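Local coordinates for xylose isomerase domain protein TIM barrel (Planctomyces limnophilus, PDB 3TVA) that probably acts as a metal-dependent isomerase of the xylose isomerase-like TIM-barrel family, with a magnesium ion bound in the barrel, at residues 78-86 against 222-230; 179-190 against 206-217. One frame throughout, in Å; residues are numbered along the deposited sequence. Where two conformers were deposited one is given.

Contact 1: 78-86 against 222-230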
loop_
_atom_site.group_PDB
_atom_site.type_symbol
_atom_site.label_atom_id
_atom_site.label_comp_id
_atom_site.label_asym_id
_atom_site.label_seq_id
_atom_site.Cartn_x
_atom_site.Cartn_y
_atom_site.Cartn_z
ATOM N N SER A 78 12.537 -9.826 1.255
ATOM C CA SER A 78 12.020 -10.830 2.173
ATOM C C SER A 78 11.475 -10.238 3.467
ATOM O O SER A 78 12.154 -9.479 4.156
ATOM C CB SER A 78 13.089 -11.871 2.500
ATOM O OG SER A 78 12.617 -12.728 3.512
ATOM N N TYR A 79 10.240 -10.612 3.774
ATOM C CA TYR A 79 9.527 -10.237 4.998
ATOM C C TYR A 79 9.655 -11.269 6.140
ATOM O O TYR A 79 8.863 -11.241 7.090
ATOM C CB TYR A 79 8.067 -9.840 4.716
ATOM C CG TYR A 79 7.931 -8.543 3.923
ATOM C CD1 TYR A 79 7.805 -7.314 4.568
ATOM C CD2 TYR A 79 7.932 -8.551 2.530
ATOM C CE1 TYR A 79 7.679 -6.127 3.845
ATOM C CE2 TYR A 79 7.810 -7.371 1.799
ATOM C CZ TYR A 79 7.675 -6.165 2.465
ATOM O OH TYR A 79 7.556 -4.991 1.745
ATOM N N ALA A 80 10.548 -12.247 5.977
ATOM C CA ALA A 80 10.641 -13.393 6.894
ATOM C C ALA A 80 10.624 -13.003 8.362
ATOM O O ALA A 80 9.972 -13.652 9.175
ATOM C CB ALA A 80 11.900 -14.221 6.605
ATOM N N ASP A 81 11.358 -11.956 8.708
ATOM C CA ASP A 81 11.266 -11.414 10.052
ATOM C C ASP A 81 11.572 -9.927 9.989
ATOM O O ASP A 81 11.859 -9.396 8.904
ATOM C CB ASP A 81 12.157 -12.179 11.067
ATOM C CG ASP A 81 13.638 -12.192 10.688
ATOM O OD1 ASP A 81 14.132 -11.236 10.052
ATOM O OD2 ASP A 81 14.324 -13.172 11.047
ATOM N N ILE A 82 11.502 -9.248 11.131
ATOM C CA ILE A 82 11.681 -7.792 11.134
ATOM C C ILE A 82 13.094 -7.346 10.680
ATOM O O ILE A 82 13.205 -6.498 9.794
ATOM C CB ILE A 82 11.145 -7.129 12.433
ATOM C CG1 ILE A 82 9.622 -7.340 12.493
ATOM C CG2 ILE A 82 11.484 -5.613 12.474
ATOM C CD1 ILE A 82 8.927 -6.839 13.755
ATOM N N PRO A 83 14.167 -7.956 11.228
ATOM C CA PRO A 83 15.511 -7.596 10.747
ATOM C C PRO A 83 15.752 -7.883 9.260
ATOM O O PRO A 83 16.494 -7.145 8.619
ATOM C CB PRO A 83 16.439 -8.485 11.591
ATOM C CG PRO A 83 15.660 -8.753 12.844
ATOM C CD PRO A 83 14.225 -8.843 12.408
ATOM N N THR A 84 15.156 -8.944 8.729
ATOM C CA THR A 84 15.368 -9.306 7.329
ATOM C C THR A 84 14.665 -8.296 6.436
ATOM O O THR A 84 15.147 -7.960 5.344
ATOM C CB THR A 84 14.866 -10.747 7.049
ATOM O OG1 THR A 84 15.657 -11.663 7.818
ATOM C CG2 THR A 84 14.978 -11.124 5.573
ATOM N N THR A 85 13.519 -7.812 6.911
ATOM C CA THR A 85 12.780 -6.793 6.191
ATOM C C THR A 85 13.647 -5.546 6.055
ATOM O O THR A 85 13.815 -5.021 4.950
ATOM C CB THR A 85 11.460 -6.433 6.912
ATOM O OG1 THR A 85 10.671 -7.621 7.065
ATOM C CG2 THR A 85 10.668 -5.417 6.095
ATOM N N ALA A 86 14.213 -5.087 7.173
ATOM C CA ALA A 86 15.060 -3.893 7.151
ATOM C C ALA A 86 16.263 -4.080 6.225
ATOM O O ALA A 86 16.693 -3.151 5.539
ATOM C CB ALA A 86 15.527 -3.541 8.557
ATOM N N GLU A 222 7.782 -8.547 22.981
ATOM C CA GLU A 222 8.191 -8.938 21.626
ATOM C C GLU A 222 7.924 -7.889 20.530
ATOM O O GLU A 222 8.241 -8.114 19.360
ATOM C CB GLU A 222 7.567 -10.278 21.232
ATOM C CG GLU A 222 8.017 -11.443 22.099
ATOM C CD GLU A 222 7.388 -12.759 21.672
ATOM O OE1 GLU A 222 6.981 -12.877 20.494
ATOM O OE2 GLU A 222 7.293 -13.679 22.517
ATOM N N ARG A 223 7.327 -6.759 20.888
ATOM C CA ARG A 223 6.980 -5.763 19.880
ATOM C C ARG A 223 8.214 -5.164 19.216
ATOM O O ARG A 223 9.175 -4.803 19.894
ATOM C CB ARG A 223 6.075 -4.685 20.470
ATOM C CG ARG A 223 4.763 -5.272 20.917
ATOM C CD ARG A 223 3.741 -4.254 21.333
ATOM N NE ARG A 223 2.630 -4.948 21.968
ATOM C CZ ARG A 223 1.568 -4.354 22.496
ATOM N NH1 ARG A 223 1.452 -3.032 22.458
ATOM N NH2 ARG A 223 0.618 -5.089 23.059
ATOM N N GLY A 224 8.195 -5.084 17.888
ATOM C CA GLY A 224 9.354 -4.618 17.147
ATOM C C GLY A 224 10.431 -5.685 17.026
ATOM O O GLY A 224 11.490 -5.456 16.445
ATOM N N LYS A 225 10.161 -6.862 17.575
ATOM C CA LYS A 225 11.096 -7.981 17.493
ATOM C C LYS A 225 10.468 -9.160 16.751
ATOM O O LYS A 225 11.003 -9.626 15.745
ATOM C CB LYS A 225 11.645 -8.355 18.870
ATOM C CG LYS A 225 12.518 -7.245 19.449
ATOM C CD LYS A 225 13.267 -7.683 20.687
ATOM C CE LYS A 225 12.300 -7.993 21.797
ATOM N NZ LYS A 225 12.973 -8.272 23.096
ATOM N N SER A 226 9.368 -9.673 17.290
ATOM C CA SER A 226 8.536 -10.628 16.571
ATOM C C SER A 226 7.397 -9.913 15.840
ATOM O O SER A 226 6.853 -8.909 16.328
ATOM C CB SER A 226 7.959 -11.658 17.532
ATOM O OG SER A 226 8.991 -12.241 18.309
ATOM N N TRP A 227 7.049 -10.420 14.660
ATOM C CA TRP A 227 5.899 -9.915 13.922
ATOM C C TRP A 227 4.653 -10.049 14.794
ATOM O O TRP A 227 4.533 -11.003 15.558
ATOM C CB TRP A 227 5.662 -10.755 12.667
ATOM C CG TRP A 227 6.588 -10.514 11.488
ATOM C CD1 TRP A 227 7.394 -11.446 10.864
ATOM C CD2 TRP A 227 6.766 -9.286 10.766
ATOM N NE1 TRP A 227 8.064 -10.860 9.812
ATOM C CE2 TRP A 227 7.699 -9.537 9.733
ATOM C CE3 TRP A 227 6.235 -7.993 10.901
ATOM C CZ2 TRP A 227 8.111 -8.545 8.840
ATOM C CZ3 TRP A 227 6.642 -7.006 10.010
ATOM C CH2 TRP A 227 7.570 -7.290 8.991
ATOM N N GLY A 228 3.717 -9.112 14.662
ATOM C CA GLY A 228 2.361 -9.367 15.117
ATOM C C GLY A 228 1.709 -10.349 14.146
ATOM O O GLY A 228 2.379 -10.910 13.278
ATOM N N GLN A 229 0.406 -10.563 14.271
ATOM C CA GLN A 229 -0.264 -11.557 13.438
ATOM C C GLN A 229 -1.392 -10.933 12.631
ATOM O O GLN A 229 -2.301 -10.337 13.200
ATOM C CB GLN A 229 -0.834 -12.677 14.319
ATOM C CG GLN A 229 -1.597 -13.742 13.544
ATOM C CD GLN A 229 -2.395 -14.680 14.449
ATOM O OE1 GLN A 229 -2.389 -14.543 15.679
ATOM N NE2 GLN A 229 -3.091 -15.640 13.837
ATOM N N GLU A 230 -1.354 -11.080 11.313
ATOM C CA GLU A 230 -2.440 -10.559 10.488
ATOM C C GLU A 230 -3.655 -11.467 10.626
ATOM O O GLU A 230 -3.507 -12.677 10.647
ATOM C CB GLU A 230 -2.030 -10.444 9.017
ATOM C CG GLU A 230 -3.103 -9.768 8.167
ATOM C CD GLU A 230 -2.858 -9.870 6.661
ATOM O OE1 GLU A 230 -1.692 -10.057 6.243
ATOM O OE2 GLU A 230 -3.847 -9.763 5.898
HETATM O O HOH W 1 10.564 -10.609 13.427
#
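D81 O is gripped twice by T85, through the backbone N and through OG1 at 2.8 Å, and both residues lie against the indole of W227. T85 OG1 sits at the edge of that ring, 3.2 Å from W227 CZ2. Further along the edge, W227 NE1 gives Y79 O a weak, bent bond, 2.9 Å long with 129° at the hydrogen. I82 takes a face instead: its CG1, set beside the backbone N (chi1 -64°), stands 3.7 Å from the centroid of the W227 six-membered ring, only 7° off the normal, a CH-pi contact. The extended chi2 then carries I82 CD1 on to G224 C at 3.8 Å. One water joins the backbones, accepting from I82 N at 2.8 Å and donating to K225 O at 2.6 Å. D81 is also the N-cap of helix 82-88, its OD1 taking both T84 N and T84 OG1. Y191 packs on the indole as well. Replacing W227 by an alanine would probably open a gap beside I82 and leave Y79 O without its indole donor. With a weak hydrogen bond at the indole N-H and a bridging water, this joint between the start of helix 82-88 and the loop before strand 229-231 relies chiefly on the fit around one indole.

Contact 2: 179-190 against 206-217. With MG (magnesium ion), chain C.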
loop_
_atom_site.group_PDB
_atom_site.type_symbol
_atom_site.label_atom_id
_atom_site.label_comp_id
_atom_site.label_asym_id
_atom_site.label_seq_id
_atom_site.Cartn_x
_atom_site.Cartn_y
_atom_site.Cartn_z
ATOM N N LEU A 179 4.087 13.619 -3.608
ATOM C CA LEU A 179 4.362 12.570 -2.628
ATOM C C LEU A 179 3.278 12.462 -1.564
ATOM O O LEU A 179 2.916 13.456 -0.939
ATOM C CB LEU A 179 5.721 12.789 -1.948
ATOM C CG LEU A 179 6.122 11.766 -0.873
ATOM C CD1 LEU A 179 6.280 10.363 -1.484
ATOM C CD2 LEU A 179 7.437 12.193 -0.190
ATOM N N GLY A 180 2.850 11.232 -1.284
ATOM C CA GLY A 180 1.743 10.979 -0.388
ATOM C C GLY A 180 1.911 9.628 0.275
ATOM O O GLY A 180 2.970 8.994 0.186
ATOM N N ILE A 181 0.881 9.220 0.998
ATOM C CA ILE A 181 0.910 7.996 1.788
ATOM C C ILE A 181 -0.216 7.057 1.376
ATOM O O ILE A 181 -1.350 7.505 1.143
ATOM C CB ILE A 181 0.735 8.349 3.279
ATOM C CG1 ILE A 181 1.993 9.051 3.810
ATOM C CG2 ILE A 181 0.388 7.100 4.121
ATOM C CD1 ILE A 181 1.797 9.631 5.198
ATOM N N ASN A 182 0.097 5.769 1.247
ATOM C CA ASN A 182 -0.943 4.748 1.297
ATOM C C ASN A 182 -0.996 4.235 2.724
ATOM O O ASN A 182 -0.091 3.511 3.170
ATOM C CB ASN A 182 -0.650 3.571 0.359
ATOM C CG ASN A 182 -1.795 2.556 0.340
ATOM O OD1 ASN A 182 -2.788 2.733 -0.378
ATOM N ND2 ASN A 182 -1.674 1.501 1.148
ATOM N N PHE A 183 -2.066 4.568 3.435
ATOM C CA PHE A 183 -2.096 4.262 4.856
ATOM C C PHE A 183 -2.567 2.832 5.117
ATOM O O PHE A 183 -3.629 2.408 4.631
ATOM C CB PHE A 183 -2.954 5.265 5.640
ATOM C CG PHE A 183 -2.748 5.176 7.136
ATOM C CD1 PHE A 183 -3.589 4.409 7.923
ATOM C CD2 PHE A 183 -1.678 5.831 7.744
ATOM C CE1 PHE A 183 -3.380 4.303 9.299
ATOM C CE2 PHE A 183 -1.461 5.735 9.119
ATOM C CZ PHE A 183 -2.305 4.969 9.896
ATOM N N ASP A 184 -1.758 2.092 5.871
ATOM C CA ASP A 184 -2.081 0.718 6.276
ATOM C C ASP A 184 -1.957 0.545 7.791
ATOM O O ASP A 184 -0.864 0.375 8.309
ATOM C CB ASP A 184 -1.226 -0.328 5.555
ATOM C CG ASP A 184 -1.636 -1.764 5.917
ATOM O OD1 ASP A 184 -2.154 -2.019 7.022
ATOM O OD2 ASP A 184 -1.469 -2.666 5.089
ATOM N N PRO A 185 -3.072 0.646 8.514
ATOM C CA PRO A 185 -2.983 0.579 9.981
ATOM C C PRO A 185 -2.451 -0.760 10.521
ATOM O O PRO A 185 -1.811 -0.776 11.575
ATOM C CB PRO A 185 -4.426 0.803 10.420
ATOM C CG PRO A 185 -5.248 0.242 9.279
ATOM C CD PRO A 185 -4.446 0.457 8.016
ATOM N N ALA A 186 -2.710 -1.868 9.823
ATOM C CA ALA A 186 -2.274 -3.160 10.319
ATOM C C ALA A 186 -0.756 -3.255 10.333
ATOM O O ALA A 186 -0.189 -3.909 11.216
ATOM C CB ALA A 186 -2.880 -4.300 9.500
ATOM N N ASN A 187 -0.097 -2.578 9.390
ATOM C CA ASN A 187 1.367 -2.607 9.329
ATOM C C ASN A 187 2.023 -2.099 10.607
ATOM O O ASN A 187 3.014 -2.654 11.062
ATOM C CB ASN A 187 1.914 -1.837 8.111
ATOM C CG ASN A 187 1.617 -2.549 6.785
ATOM O OD1 ASN A 187 1.130 -3.680 6.771
ATOM N ND2 ASN A 187 1.934 -1.893 5.670
HETATM N N MSE A 188 1.465 -1.053 11.200
HETATM C CA MSE A 188 2.069 -0.516 12.412
HETATM C C MSE A 188 1.894 -1.428 13.612
HETATM O O MSE A 188 2.699 -1.401 14.542
HETATM C CB MSE A 188 1.525 0.860 12.713
HETATM C CG MSE A 188 1.948 1.873 11.682
HETATM SE SE MSE A 188 1.486 3.589 12.409
HETATM C CE MSE A 188 2.869 3.731 13.797
ATOM N N ILE A 189 0.842 -2.237 13.588
ATOM C CA ILE A 189 0.674 -3.263 14.599
ATOM C C ILE A 189 1.626 -4.427 14.352
ATOM O O ILE A 189 2.199 -4.984 15.289
ATOM C CB ILE A 189 -0.783 -3.735 14.660
ATOM C CG1 ILE A 189 -1.667 -2.568 15.109
ATOM C CG2 ILE A 189 -0.920 -4.914 15.597
ATOM C CD1 ILE A 189 -3.134 -2.908 15.240
ATOM N N LEU A 190 1.799 -4.784 13.083
ATOM C CA LEU A 190 2.686 -5.884 12.723
ATOM C C LEU A 190 4.130 -5.561 13.118
ATOM O O LEU A 190 4.803 -6.379 13.749
ATOM C CB LEU A 190 2.559 -6.209 11.230
ATOM C CG LEU A 190 1.219 -6.827 10.812
ATOM C CD1 LEU A 190 1.094 -6.877 9.291
ATOM C CD2 LEU A 190 1.061 -8.238 11.406
ATOM N N TYR A 206 -1.230 14.034 4.327
ATOM C CA TYR A 206 -0.550 13.294 3.259
ATOM C C TYR A 206 -1.243 12.012 2.787
ATOM O O TYR A 206 -0.741 11.356 1.880
ATOM C CB TYR A 206 0.910 12.984 3.652
ATOM C CG TYR A 206 1.686 14.207 4.061
ATOM C CD1 TYR A 206 1.906 15.243 3.150
ATOM C CD2 TYR A 206 2.211 14.336 5.353
ATOM C CE1 TYR A 206 2.624 16.380 3.506
ATOM C CE2 TYR A 206 2.957 15.485 5.723
ATOM C CZ TYR A 206 3.141 16.499 4.788
ATOM O OH TYR A 206 3.840 17.635 5.123
ATOM N N VAL A 207 -2.369 11.629 3.393
ATOM C CA VAL A 207 -2.980 10.342 3.046
ATOM C C VAL A 207 -3.671 10.462 1.692
ATOM O O VAL A 207 -4.541 11.318 1.521
ATOM C CB VAL A 207 -4.030 9.939 4.097
ATOM C CG1 VAL A 207 -4.839 8.731 3.618
ATOM C CG2 VAL A 207 -3.356 9.646 5.434
ATOM N N ARG A 208 -3.225 9.685 0.703
ATOM C CA ARG A 208 -3.897 9.659 -0.595
ATOM C C ARG A 208 -4.652 8.376 -0.956
ATOM O O ARG A 208 -5.430 8.365 -1.907
ATOM C CB ARG A 208 -2.870 9.946 -1.701
ATOM C CG ARG A 208 -1.995 11.155 -1.450
ATOM C CD ARG A 208 -2.508 12.435 -2.125
ATOM N NE ARG A 208 -1.412 13.396 -2.183
ATOM C CZ ARG A 208 -0.749 13.736 -3.288
ATOM N NH1 ARG A 208 -1.105 13.249 -4.486
ATOM N NH2 ARG A 208 0.257 14.594 -3.192
ATOM N N SER A 209 -4.408 7.299 -0.217
ATOM C CA SER A 209 -5.066 6.018 -0.477
ATOM C C SER A 209 -4.907 5.181 0.770
ATOM O O SER A 209 -4.083 5.500 1.618
ATOM C CB SER A 209 -4.508 5.295 -1.718
ATOM O OG SER A 209 -3.131 4.994 -1.566
ATOM N N ILE A 210 -5.688 4.122 0.918
ATOM C CA ILE A 210 -5.576 3.343 2.149
ATOM C C ILE A 210 -5.752 1.859 1.906
ATOM O O ILE A 210 -6.339 1.448 0.910
ATOM C CB ILE A 210 -6.628 3.764 3.210
ATOM C CG1 ILE A 210 -8.025 3.402 2.732
ATOM C CG2 ILE A 210 -6.552 5.282 3.541
ATOM C CD1 ILE A 210 -8.819 2.650 3.757
ATOM N N HIS A 211 -5.237 1.061 2.838
ATOM C CA HIS A 211 -5.540 -0.352 2.888
ATOM C C HIS A 211 -6.366 -0.664 4.128
ATOM O O HIS A 211 -6.121 -0.117 5.212
ATOM C CB HIS A 211 -4.248 -1.174 2.839
ATOM C CG HIS A 211 -3.590 -1.145 1.495
ATOM N ND1 HIS A 211 -2.293 -1.550 1.282
ATOM C CD2 HIS A 211 -4.058 -0.744 0.286
ATOM C CE1 HIS A 211 -1.978 -1.393 0.009
ATOM N NE2 HIS A 211 -3.035 -0.910 -0.621
ATOM N N CYS A 212 -7.377 -1.508 3.955
ATOM C CA CYS A 212 -8.116 -2.024 5.086
ATOM C C CYS A 212 -7.600 -3.416 5.357
ATOM O O CYS A 212 -7.850 -4.346 4.587
ATOM C CB CYS A 212 -9.616 -2.068 4.791
ATOM S SG CYS A 212 -10.308 -0.406 4.651
ATOM N N LYS A 213 -6.878 -3.540 6.462
ATOM C CA LYS A 213 -6.255 -4.794 6.853
ATOM C C LYS A 213 -6.216 -4.779 8.379
ATOM O O LYS A 213 -6.224 -3.705 8.987
ATOM C CB LYS A 213 -4.841 -4.896 6.268
ATOM C CG LYS A 213 -4.257 -6.297 6.385
ATOM C CD LYS A 213 -2.756 -6.288 6.597
ATOM C CE LYS A 213 -2.019 -5.888 5.379
ATOM N NZ LYS A 213 -0.657 -5.334 5.698
ATOM N N ASP A 214 -6.181 -5.951 9.008
ATOM C CA ASP A 214 -6.230 -6.008 10.473
ATOM C C ASP A 214 -5.118 -6.907 11.018
ATOM O O ASP A 214 -4.622 -7.791 10.313
ATOM C CB ASP A 214 -7.604 -6.518 10.934
ATOM C CG ASP A 214 -8.023 -5.969 12.308
ATOM O OD1 ASP A 214 -7.173 -5.429 13.054
ATOM O OD2 ASP A 214 -9.220 -6.095 12.644
ATOM N N ALA A 215 -4.730 -6.685 12.270
ATOM C CA ALA A 215 -3.674 -7.487 12.881
ATOM C C ALA A 215 -3.767 -7.482 14.399
ATOM O O ALA A 215 -4.384 -6.593 14.986
ATOM C CB ALA A 215 -2.299 -6.983 12.437
ATOM N N LEU A 216 -3.135 -8.472 15.021
ATOM C CA LEU A 216 -3.023 -8.547 16.477
ATOM C C LEU A 216 -1.616 -8.126 16.882
ATOM O O LEU A 216 -0.644 -8.491 16.214
ATOM C CB LEU A 216 -3.278 -9.983 16.956
ATOM C CG LEU A 216 -4.671 -10.564 16.695
ATOM C CD1 LEU A 216 -4.713 -12.076 17.022
ATOM C CD2 LEU A 216 -5.743 -9.799 17.509
ATOM N N TRP A 217 -1.498 -7.351 17.956
ATOM C CA TRP A 217 -0.180 -7.002 18.489
ATOM C C TRP A 217 0.606 -8.246 18.886
ATOM O O TRP A 217 0.030 -9.237 19.334
ATOM C CB TRP A 217 -0.314 -6.123 19.737
ATOM C CG TRP A 217 -0.867 -4.770 19.462
ATOM C CD1 TRP A 217 -2.164 -4.366 19.614
ATOM C CD2 TRP A 217 -0.144 -3.628 18.989
ATOM N NE1 TRP A 217 -2.292 -3.044 19.251
ATOM C CE2 TRP A 217 -1.069 -2.569 18.864
ATOM C CE3 TRP A 217 1.191 -3.402 18.648
ATOM C CZ2 TRP A 217 -0.699 -1.300 18.425
ATOM C CZ3 TRP A 217 1.558 -2.146 18.204
ATOM C CH2 TRP A 217 0.614 -1.109 18.095
HETATM MG MG MG C . -0.724 -2.656 2.822
HETATM O O HOH W 2 0.377 14.671 -0.280
#
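K213 leans on A186 and ends beside the magnesium ligand D184. Its CB lies 3.8 Å from A186 CB, CG passes the same methyl, and CD comes to 3.5 Å from A186 CB. The bend at chi3 (-72°) then takes CE off the alanine to 3.3 Å from D184 OD2. At the tip, NZ forms a salt bridge with D184 OD2 at 2.9 Å, approaching on the syn side but somewhat out of the carboxylate plane; N187 OD1 is also close to NZ, and E259 touches this side chain. D184 OD2 is a magnesium ligand too, 2.4 Å from the metal, while OD1 of the same carboxylate caps helix 185-190 through N187 N. H211 ND1 binds the magnesium at 2.5 Å, and E158 and E259 complete the protein ligands. All this sits at the C-terminal ends of two neighbouring parallel strands of the TIM barrel, 179-183 and 207-212, whose axes run 15° apart. A beta bulge shifts their register after I181, whose O accepts from R208 N and, weakly, from S209 N. In the second shell, N182 ND2 lies 3.0 Å above the centre of the H211 ring, its amide plane turned 62° from the ring; N182 ND2 also donates to E158. N182 OD1 accepts from S209 OG at 2.6 Å, in plane and on a lone pair, and Q39 holds H211 NE2. Beyond the metal, L190 CD2 packs on A215 CB, and I189 lays CG2 over the five-membered ring of W217 while its CG1 meets the six-membered part.

How the contacts relate
Contact 2 belongs to the buried core and holds the metal; contact 1 is only partly buried, nearer the surface, with the centres about 16 Å apart. They meet along one sheet: strand 229-231, at the end of 222-230, pairs antiparallel with strand 207-216, with Q229 O and L216 N 2.7 Å apart in a probable hydrogen bond. G228 N similarly reaches L190 O, tying the loop of contact 1 to helix 185-190. The chemistry follows the place. In contact 2, backbone pairing, charge and metal ligation stand beside apolar packing; in contact 1, packing around an indole takes the larger share, though the Y79 side chain still lies about 9 Å from the magnesium. Of the two aspartate N-caps, only that of contact 2 is also a metal ligand.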